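Local structure of MOBA relate protein (Mycobacterium sp., 2WAW) at residues T184-D187 with Y188-L192; T37-M40 with A41-P45; L101-G104 with D105-G108. The protein is of unknown function but, as a MobA-like protein with a GT-A type fold, probably transfers a nucleotide from an NTP to an acceptor. One frame throughout, in Å; residues are numbered along the deposited sequence.

Interaction 1: T184-D187 with Y188-L192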
loop_
_atom_site.group_PDB
_atom_site.type_symbol
_atom_site.label_atom_id
_atom_site.label_comp_id
_atom_site.label_asym_id
_atom_site.label_seq_id
_atom_site.Cartn_x
_atom_site.Cartn_y
_atom_site.Cartn_z
ATOM N N THR A 184 -2.682 16.039 1.444
ATOM C CA THR A 184 -2.845 17.460 1.166
ATOM C C THR A 184 -1.563 17.975 0.519
ATOM O O THR A 184 -0.532 17.292 0.551
ATOM C CB THR A 184 -3.036 18.266 2.467
ATOM O OG1 THR A 184 -1.892 18.068 3.312
ATOM C CG2 THR A 184 -4.306 17.836 3.221
ATOM N N TRP A 185 -1.614 19.174 -0.058
ATOM C CA TRP A 185 -0.407 19.751 -0.655
ATOM C C TRP A 185 0.686 19.912 0.394
ATOM O O TRP A 185 1.868 19.634 0.137
ATOM C CB TRP A 185 -0.682 21.092 -1.354
ATOM C CG TRP A 185 0.498 21.459 -2.191
ATOM C CD1 TRP A 185 1.541 22.254 -1.820
ATOM C CD2 TRP A 185 0.808 20.969 -3.502
ATOM N NE1 TRP A 185 2.473 22.318 -2.838
ATOM C CE2 TRP A 185 2.051 21.532 -3.877
ATOM C CE3 TRP A 185 0.145 20.117 -4.410
ATOM C CZ2 TRP A 185 2.653 21.277 -5.122
ATOM C CZ3 TRP A 185 0.745 19.862 -5.648
ATOM C CH2 TRP A 185 1.989 20.440 -5.985
ATOM N N ASP A 186 0.295 20.301 1.605
ATOM C CA ASP A 186 1.266 20.414 2.688
ATOM C C ASP A 186 1.960 19.073 2.966
ATOM O O ASP A 186 3.166 19.045 3.167
ATOM C CB ASP A 186 0.629 20.935 3.976
ATOM C CG ASP A 186 1.665 21.300 5.017
ATOM O OD1 ASP A 186 2.348 22.332 4.850
ATOM O OD2 ASP A 186 1.799 20.558 6.010
ATOM N N ASP A 187 1.206 17.976 2.964
ATOM C CA ASP A 187 1.793 16.650 3.170
ATOM C C ASP A 187 2.874 16.369 2.103
ATOM O O ASP A 187 3.937 15.816 2.388
ATOM C CB ASP A 187 0.728 15.572 3.027
ATOM C CG ASP A 187 -0.184 15.442 4.241
ATOM O OD1 ASP A 187 0.134 15.944 5.326
ATOM O OD2 ASP A 187 -1.226 14.776 4.108
ATOM N N TYR A 188 2.559 16.725 0.865
ATOM C CA TYR A 188 3.468 16.513 -0.266
ATOM C C TYR A 188 4.767 17.277 -0.059
ATOM O O TYR A 188 5.842 16.714 -0.220
ATOM C CB TYR A 188 2.810 16.949 -1.572
ATOM C CG TYR A 188 3.785 17.021 -2.724
ATOM C CD1 TYR A 188 4.606 15.920 -3.061
ATOM C CD2 TYR A 188 3.889 18.177 -3.476
ATOM C CE1 TYR A 188 5.513 16.008 -4.118
ATOM C CE2 TYR A 188 4.769 18.268 -4.531
ATOM C CZ TYR A 188 5.576 17.182 -4.849
ATOM O OH TYR A 188 6.440 17.270 -5.911
ATOM N N GLU A 189 4.669 18.557 0.297
ATOM C CA GLU A 189 5.874 19.356 0.486
ATOM C C GLU A 189 6.717 18.822 1.626
ATOM O O GLU A 189 7.946 18.855 1.540
ATOM C CB GLU A 189 5.551 20.830 0.680
ATOM C CG GLU A 189 4.865 21.450 -0.533
ATOM C CD GLU A 189 5.321 22.868 -0.796
ATOM O OE1 GLU A 189 5.951 23.475 0.100
ATOM O OE2 GLU A 189 5.084 23.354 -1.914
ATOM N N ARG A 190 6.063 18.298 2.676
ATOM C CA ARG A 190 6.780 17.706 3.818
ATOM C C ARG A 190 7.533 16.445 3.385
ATOM O O ARG A 190 8.685 16.213 3.790
ATOM C CB ARG A 190 5.821 17.338 4.956
ATOM C CG ARG A 190 5.194 18.502 5.707
ATOM C CD ARG A 190 4.386 17.965 6.899
ATOM N NE ARG A 190 3.050 18.554 6.963
ATOM C CZ ARG A 190 1.911 17.870 6.853
ATOM N NH1 ARG A 190 1.928 16.558 6.696
ATOM N NH2 ARG A 190 0.742 18.498 6.911
ATOM N N LEU A 191 6.884 15.626 2.572
ATOM C CA LEU A 191 7.525 14.432 2.071
ATOM C C LEU A 191 8.665 14.772 1.133
ATOM O O LEU A 191 9.685 14.202 1.194
ATOM C CB LEU A 191 6.524 13.481 1.402
ATOM C CG LEU A 191 7.074 12.234 0.753
ATOM C CD1 LEU A 191 7.644 11.353 1.807
ATOM C CD2 LEU A 191 5.956 11.550 -0.026
ATOM N N LEU A 192 8.451 15.730 0.270
ATOM C CA LEU A 192 9.488 16.112 -0.651
ATOM C C LEU A 192 10.720 16.663 0.097
ATOM O O LEU A 192 11.806 16.367 -0.247
ATOM C CB LEU A 192 8.979 17.120 -1.682
ATOM C CG LEU A 192 10.009 17.703 -2.646
ATOM C CD1 LEU A 192 10.562 16.642 -3.550
ATOM C CD2 LEU A 192 9.403 18.805 -3.426
HETATM O O HOH W 1 -2.252 18.945 5.900
#
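The backbone is the first turns of helix 185-197, with Y188 N bonded to T184 O, E189 N to W185 O, R190 N to D186 O and L191 N to D187 O. On the side chains, W185 and Y188 point the same way and form a T-shaped (edge-to-face) pair. The edge of Y188 is turned to the face of the six-membered ring of W185, with centroids 5.0 Å apart and planes at 72°. The closest carbons are W185 CZ2 and Y188 CD2, at 3.7 Å. In one of two deposited conformers of E189, W185 NE1 also donates a hydrogen bond to E189 OE2, 3.0 Å long; this bond is less certain. It meets the carboxylate on its anti side, 31° out of the carboxylate plane. W185 CG lies anti to the backbone N (chi1 -167°), and this turns the indole along the helix toward Y188 and E189. T184 is the N-cap, and with D187 it forms a capping box. D187 N donates to T184 OG1 over 3.1 Å, while T184 N donates to D187 OD2 over 3.3 Å, from above the carboxylate plane. D187 OD2 also accepts from D183 N. A salt-bridge network joins D186, D187 and R190. R190 has two conformers; in the one described, the bridges R190 NH2 to D186 OD2 and R190 NH1 to D187 OD1 are improbably short, so their detail is doubtful. A water is bonded to T184 OG1. Y188 OH is hydrogen-bonded to P27 O, and W185 and Y188 both pack on L26.

Interaction 2: T37-M40 with A41-P45; sequences TLAM and ARRCP
M40 and C44 meet through their sulfurs, M40 SD lying 3.7 Å from C44 SG, at the C-terminal end of helix 33-42. This is the buried side. M40 CG is anti to the backbone N (chi1 176°), and bends at chi2 and chi3 fold the thioether back, so that SD also comes within 3.5 Å of A41 N. M40 and A41 both pack on M102 of strand 98-103, A41 touches L49 of strand 48-53 as well, and C44 lies on helix 111-121. T37 OG1 is hydrogen-bonded to G104 O. The solvent side is looser and belongs to the arginines. R43 crosses M40 at about a right angle. Its guanidinium lies with one face over M40 CA, which is 3.5 Å above the plane and offset toward the rim. R43 NH2 is 3.7 Å from M40 CB. R43 NH1 comes to 3.3 Å from A39 O, but the angle is too poor for a hydrogen bond. R42 runs extended from CG to NE, with CG 3.2 Å from L38 O. Its NH2 is hydrogen-bonded to the carbonyls of E65 and D67. The backbone pattern changes here. A41 N to T37 O and R42 N to L38 O are regular helix bonds, but R43 N turns to M40 O, with the donor 59° above the carbonyl plane. The chemistry is therefore split across the helix end: M40 and A41 turn apolar groups to the sheet and C44 faces helix 111-121, while R42 lays its stem along L38 O and R43 its guanidinium over M40.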
loop_
_atom_site.group_PDB
_atom_site.type_symbol
_atom_site.label_atom_id
_atom_site.label_comp_id
_atom_site.label_asym_id
_atom_site.label_seq_id
_atom_site.Cartn_x
_atom_site.Cartn_y
_atom_site.Cartn_z
ATOM N N THR A 37 7.309 4.656 -4.665
ATOM C CA THR A 37 6.705 3.560 -3.903
ATOM C C THR A 37 6.866 2.217 -4.629
ATOM O O THR A 37 7.211 1.210 -4.015
ATOM C CB THR A 37 5.239 3.833 -3.614
ATOM O OG1 THR A 37 5.157 5.067 -2.887
ATOM C CG2 THR A 37 4.623 2.697 -2.794
ATOM N N LEU A 38 6.656 2.215 -5.945
ATOM C CA LEU A 38 6.758 0.955 -6.697
ATOM C C LEU A 38 8.195 0.462 -6.829
ATOM O O LEU A 38 8.442 -0.756 -6.817
ATOM C CB LEU A 38 6.081 1.084 -8.062
ATOM C CG LEU A 38 4.562 1.326 -8.038
ATOM C CD1 LEU A 38 4.072 1.415 -9.475
ATOM C CD2 LEU A 38 3.801 0.236 -7.288
ATOM N N ALA A 39 9.143 1.398 -6.917
ATOM C CA ALA A 39 10.580 1.051 -6.890
ATOM C C ALA A 39 10.899 0.233 -5.641
ATOM O O ALA A 39 11.587 -0.796 -5.722
ATOM C CB ALA A 39 11.433 2.307 -6.930
ATOM N N MET A 40 10.377 0.665 -4.494
ATOM C CA MET A 40 10.578 -0.058 -3.233
ATOM C C MET A 40 9.801 -1.387 -3.214
ATOM O O MET A 40 10.339 -2.434 -2.811
ATOM C CB MET A 40 10.227 0.869 -2.052
ATOM C CG MET A 40 10.299 0.237 -0.667
ATOM S SD MET A 40 8.852 -0.775 -0.269
ATOM C CE MET A 40 7.548 0.439 -0.401
ATOM N N ALA A 41 8.546 -1.344 -3.669
ATOM C CA ALA A 41 7.684 -2.538 -3.648
ATOM C C ALA A 41 8.289 -3.670 -4.485
ATOM O O ALA A 41 8.162 -4.855 -4.141
ATOM C CB ALA A 41 6.267 -2.197 -4.113
ATOM N N ARG A 42 8.943 -3.311 -5.592
ATOM C CA ARG A 42 9.558 -4.329 -6.456
ATOM C C ARG A 42 10.708 -5.061 -5.763
ATOM O O ARG A 42 11.012 -6.219 -6.092
ATOM C CB ARG A 42 10.041 -3.690 -7.762
ATOM C CG ARG A 42 8.906 -3.286 -8.703
ATOM C CD ARG A 42 9.536 -2.591 -9.905
ATOM N NE ARG A 42 8.585 -2.048 -10.869
ATOM C CZ ARG A 42 8.159 -2.704 -11.948
ATOM N NH1 ARG A 42 8.566 -3.942 -12.209
ATOM N NH2 ARG A 42 7.317 -2.112 -12.776
ATOM N N ARG A 43 11.348 -4.387 -4.805
ATOM C CA ARG A 43 12.450 -4.977 -4.052
ATOM C C ARG A 43 12.029 -5.826 -2.845
ATOM O O ARG A 43 12.903 -6.421 -2.174
ATOM C CB ARG A 43 13.414 -3.887 -3.604
ATOM C CG ARG A 43 14.028 -3.102 -4.747
ATOM C CD ARG A 43 15.082 -2.105 -4.259
ATOM N NE ARG A 43 14.627 -1.246 -3.162
ATOM C CZ ARG A 43 14.287 0.037 -3.286
ATOM N NH1 ARG A 43 14.333 0.643 -4.466
ATOM N NH2 ARG A 43 13.897 0.720 -2.218
ATOM N N CYS A 44 10.724 -5.861 -2.560
ATOM C CA CYS A 44 10.171 -6.672 -1.467
ATOM C C CYS A 44 10.063 -8.129 -1.907
ATOM O O CYS A 44 10.038 -8.396 -3.106
ATOM C CB CYS A 44 8.785 -6.180 -1.073
ATOM S SG CYS A 44 8.821 -4.514 -0.362
ATOM N N PRO A 45 9.955 -9.053 -0.933
ATOM C CA PRO A 45 9.845 -10.476 -1.251
ATOM C C PRO A 45 8.407 -10.867 -1.617
ATOM O O PRO A 45 7.744 -11.627 -0.887
ATOM C CB PRO A 45 10.324 -11.174 0.026
ATOM C CG PRO A 45 10.212 -10.154 1.139
ATOM C CD PRO A 45 9.955 -8.796 0.526
#

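Interaction 3: L101-G104 with D105-G108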
loop_
_atom_site.group_PDB
_atom_site.type_symbol
_atom_site.label_atom_id
_atom_site.label_comp_id
_atom_site.label_asym_id
_atom_site.label_seq_id
_atom_site.Cartn_x
_atom_site.Cartn_y
_atom_site.Cartn_z
ATOM N N LEU A 101 -0.423 -5.053 2.228
ATOM C CA LEU A 101 -1.093 -3.824 1.770
ATOM C C LEU A 101 -0.272 -2.601 2.046
ATOM O O LEU A 101 0.188 -2.402 3.165
ATOM C CB LEU A 101 -2.432 -3.662 2.505
ATOM C CG LEU A 101 -3.567 -4.639 2.238
ATOM C CD1 LEU A 101 -4.697 -4.344 3.217
ATOM C CD2 LEU A 101 -4.048 -4.519 0.795
ATOM N N MET A 102 -0.108 -1.773 1.024
ATOM C CA MET A 102 0.520 -0.489 1.250
ATOM C C MET A 102 -0.113 0.542 0.343
ATOM O O MET A 102 -0.855 0.214 -0.585
ATOM C CB MET A 102 2.012 -0.566 1.022
ATOM C CG MET A 102 2.392 -0.468 -0.415
ATOM S SD MET A 102 4.147 -0.753 -0.568
ATOM C CE MET A 102 4.183 -2.518 -0.922
ATOM N N LEU A 103 0.083 1.811 0.695
ATOM C CA LEU A 103 -0.473 2.913 -0.100
ATOM C C LEU A 103 0.519 3.367 -1.160
ATOM O O LEU A 103 1.725 3.366 -0.911
ATOM C CB LEU A 103 -0.840 4.112 0.793
ATOM C CG LEU A 103 -1.887 3.845 1.897
ATOM C CD1 LEU A 103 -2.263 5.144 2.599
ATOM C CD2 LEU A 103 -3.138 3.174 1.351
ATOM N N GLY A 104 0.020 3.807 -2.315
ATOM C CA GLY A 104 0.874 4.285 -3.405
ATOM C C GLY A 104 1.669 5.541 -3.050
ATOM O O GLY A 104 2.641 5.894 -3.745
ATOM N N ASP A 105 1.240 6.205 -1.971
ATOM C CA ASP A 105 1.822 7.477 -1.529
ATOM C C ASP A 105 2.662 7.362 -0.249
ATOM O O ASP A 105 2.924 8.361 0.432
ATOM C CB ASP A 105 0.757 8.594 -1.402
ATOM C CG ASP A 105 -0.421 8.197 -0.522
ATOM O OD1 ASP A 105 -1.104 7.211 -0.885
ATOM O OD2 ASP A 105 -0.690 8.891 0.489
ATOM N N GLN A 106 3.133 6.169 0.044
ATOM C CA GLN A 106 4.015 5.902 1.165
ATOM C C GLN A 106 5.366 5.277 0.755
ATOM O O GLN A 106 5.626 4.134 1.040
ATOM C CB GLN A 106 3.354 4.926 2.126
ATOM C CG GLN A 106 2.112 5.334 2.775
ATOM C CD GLN A 106 1.370 4.171 3.456
ATOM O OE1 GLN A 106 0.816 3.297 2.823
ATOM N NE2 GLN A 106 1.329 4.216 4.737
ATOM N N PRO A 107 6.195 6.053 0.073
ATOM C CA PRO A 107 7.462 5.520 -0.441
ATOM C C PRO A 107 8.518 5.258 0.620
ATOM O O PRO A 107 9.538 4.618 0.329
ATOM C CB PRO A 107 7.945 6.617 -1.400
ATOM C CG PRO A 107 7.334 7.889 -0.864
ATOM C CD PRO A 107 5.973 7.452 -0.327
ATOM N N GLY A 108 8.288 5.772 1.827
ATOM C CA GLY A 108 9.235 5.633 2.936
ATOM C C GLY A 108 9.221 4.283 3.630
ATOM O O GLY A 108 10.056 4.009 4.472
#
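Q106 folds back over L103, crossing it obliquely where strand 98-103 runs out. The path starts at Q106 CB, which sits 3.8 Å from L103 O. CG lies beside the backbone N and anti to the carbonyl carbon (chi1 -62°), which directs the chain back to the strand. From there Q106 CG comes to 3.8 Å from L103 CB. Extension beyond CG carries the amide on over the leucine, with Q106 CD 3.6 Å from L103 CG. At the tip, Q106 OE1 is placed to accept from L103 N, but the model puts this oxygen too close to L103 CB, so the bond is doubtful. The side chain of Q106 also touches H137 of strand 134-142, as does L103. The backbone bond from Q106 N to L103 O closes the turn over 3.3 Å, the donor lying 61° above the carbonyl plane. D105 adds a contact of OD1 with L103 CB, at 3.5 Å. Its other oxygen, OD2, is hydrogen-bonded to V182 N and makes a long, weak ion pair with K23 NZ. L103 to Q106 form a type I beta turn with G104 and D105 at the corner positions. An aspartate in a turn just after a central parallel strand recalls GT-A nucleotidyltransferases, where an acidic residue at such a place often serves metal or nucleotide; whether D105 does so here is not established.

In the fold
Along the chain the order is interaction 2, interaction 3, interaction 1. Interactions 2 and 3 have centres about 10 Å apart and touch: T37 CG2 packs on L103 O, and M40 CE on M102 SD in one of two conformers of M102. Helix 33-42 thus lies against strand 98-103, fourth in order across the seven-stranded mixed sheet. Interaction 1 is on the C-terminal helix 185-197, its centre about 14 Å from interaction 3 and about 22 Å from interaction 2. It touches interaction 3 where L191 CD2 packs on P107 CG, but does not touch interaction 2. The loop after strand 98-103 therefore lies between an early helix and the last one, joining distant parts of the chain.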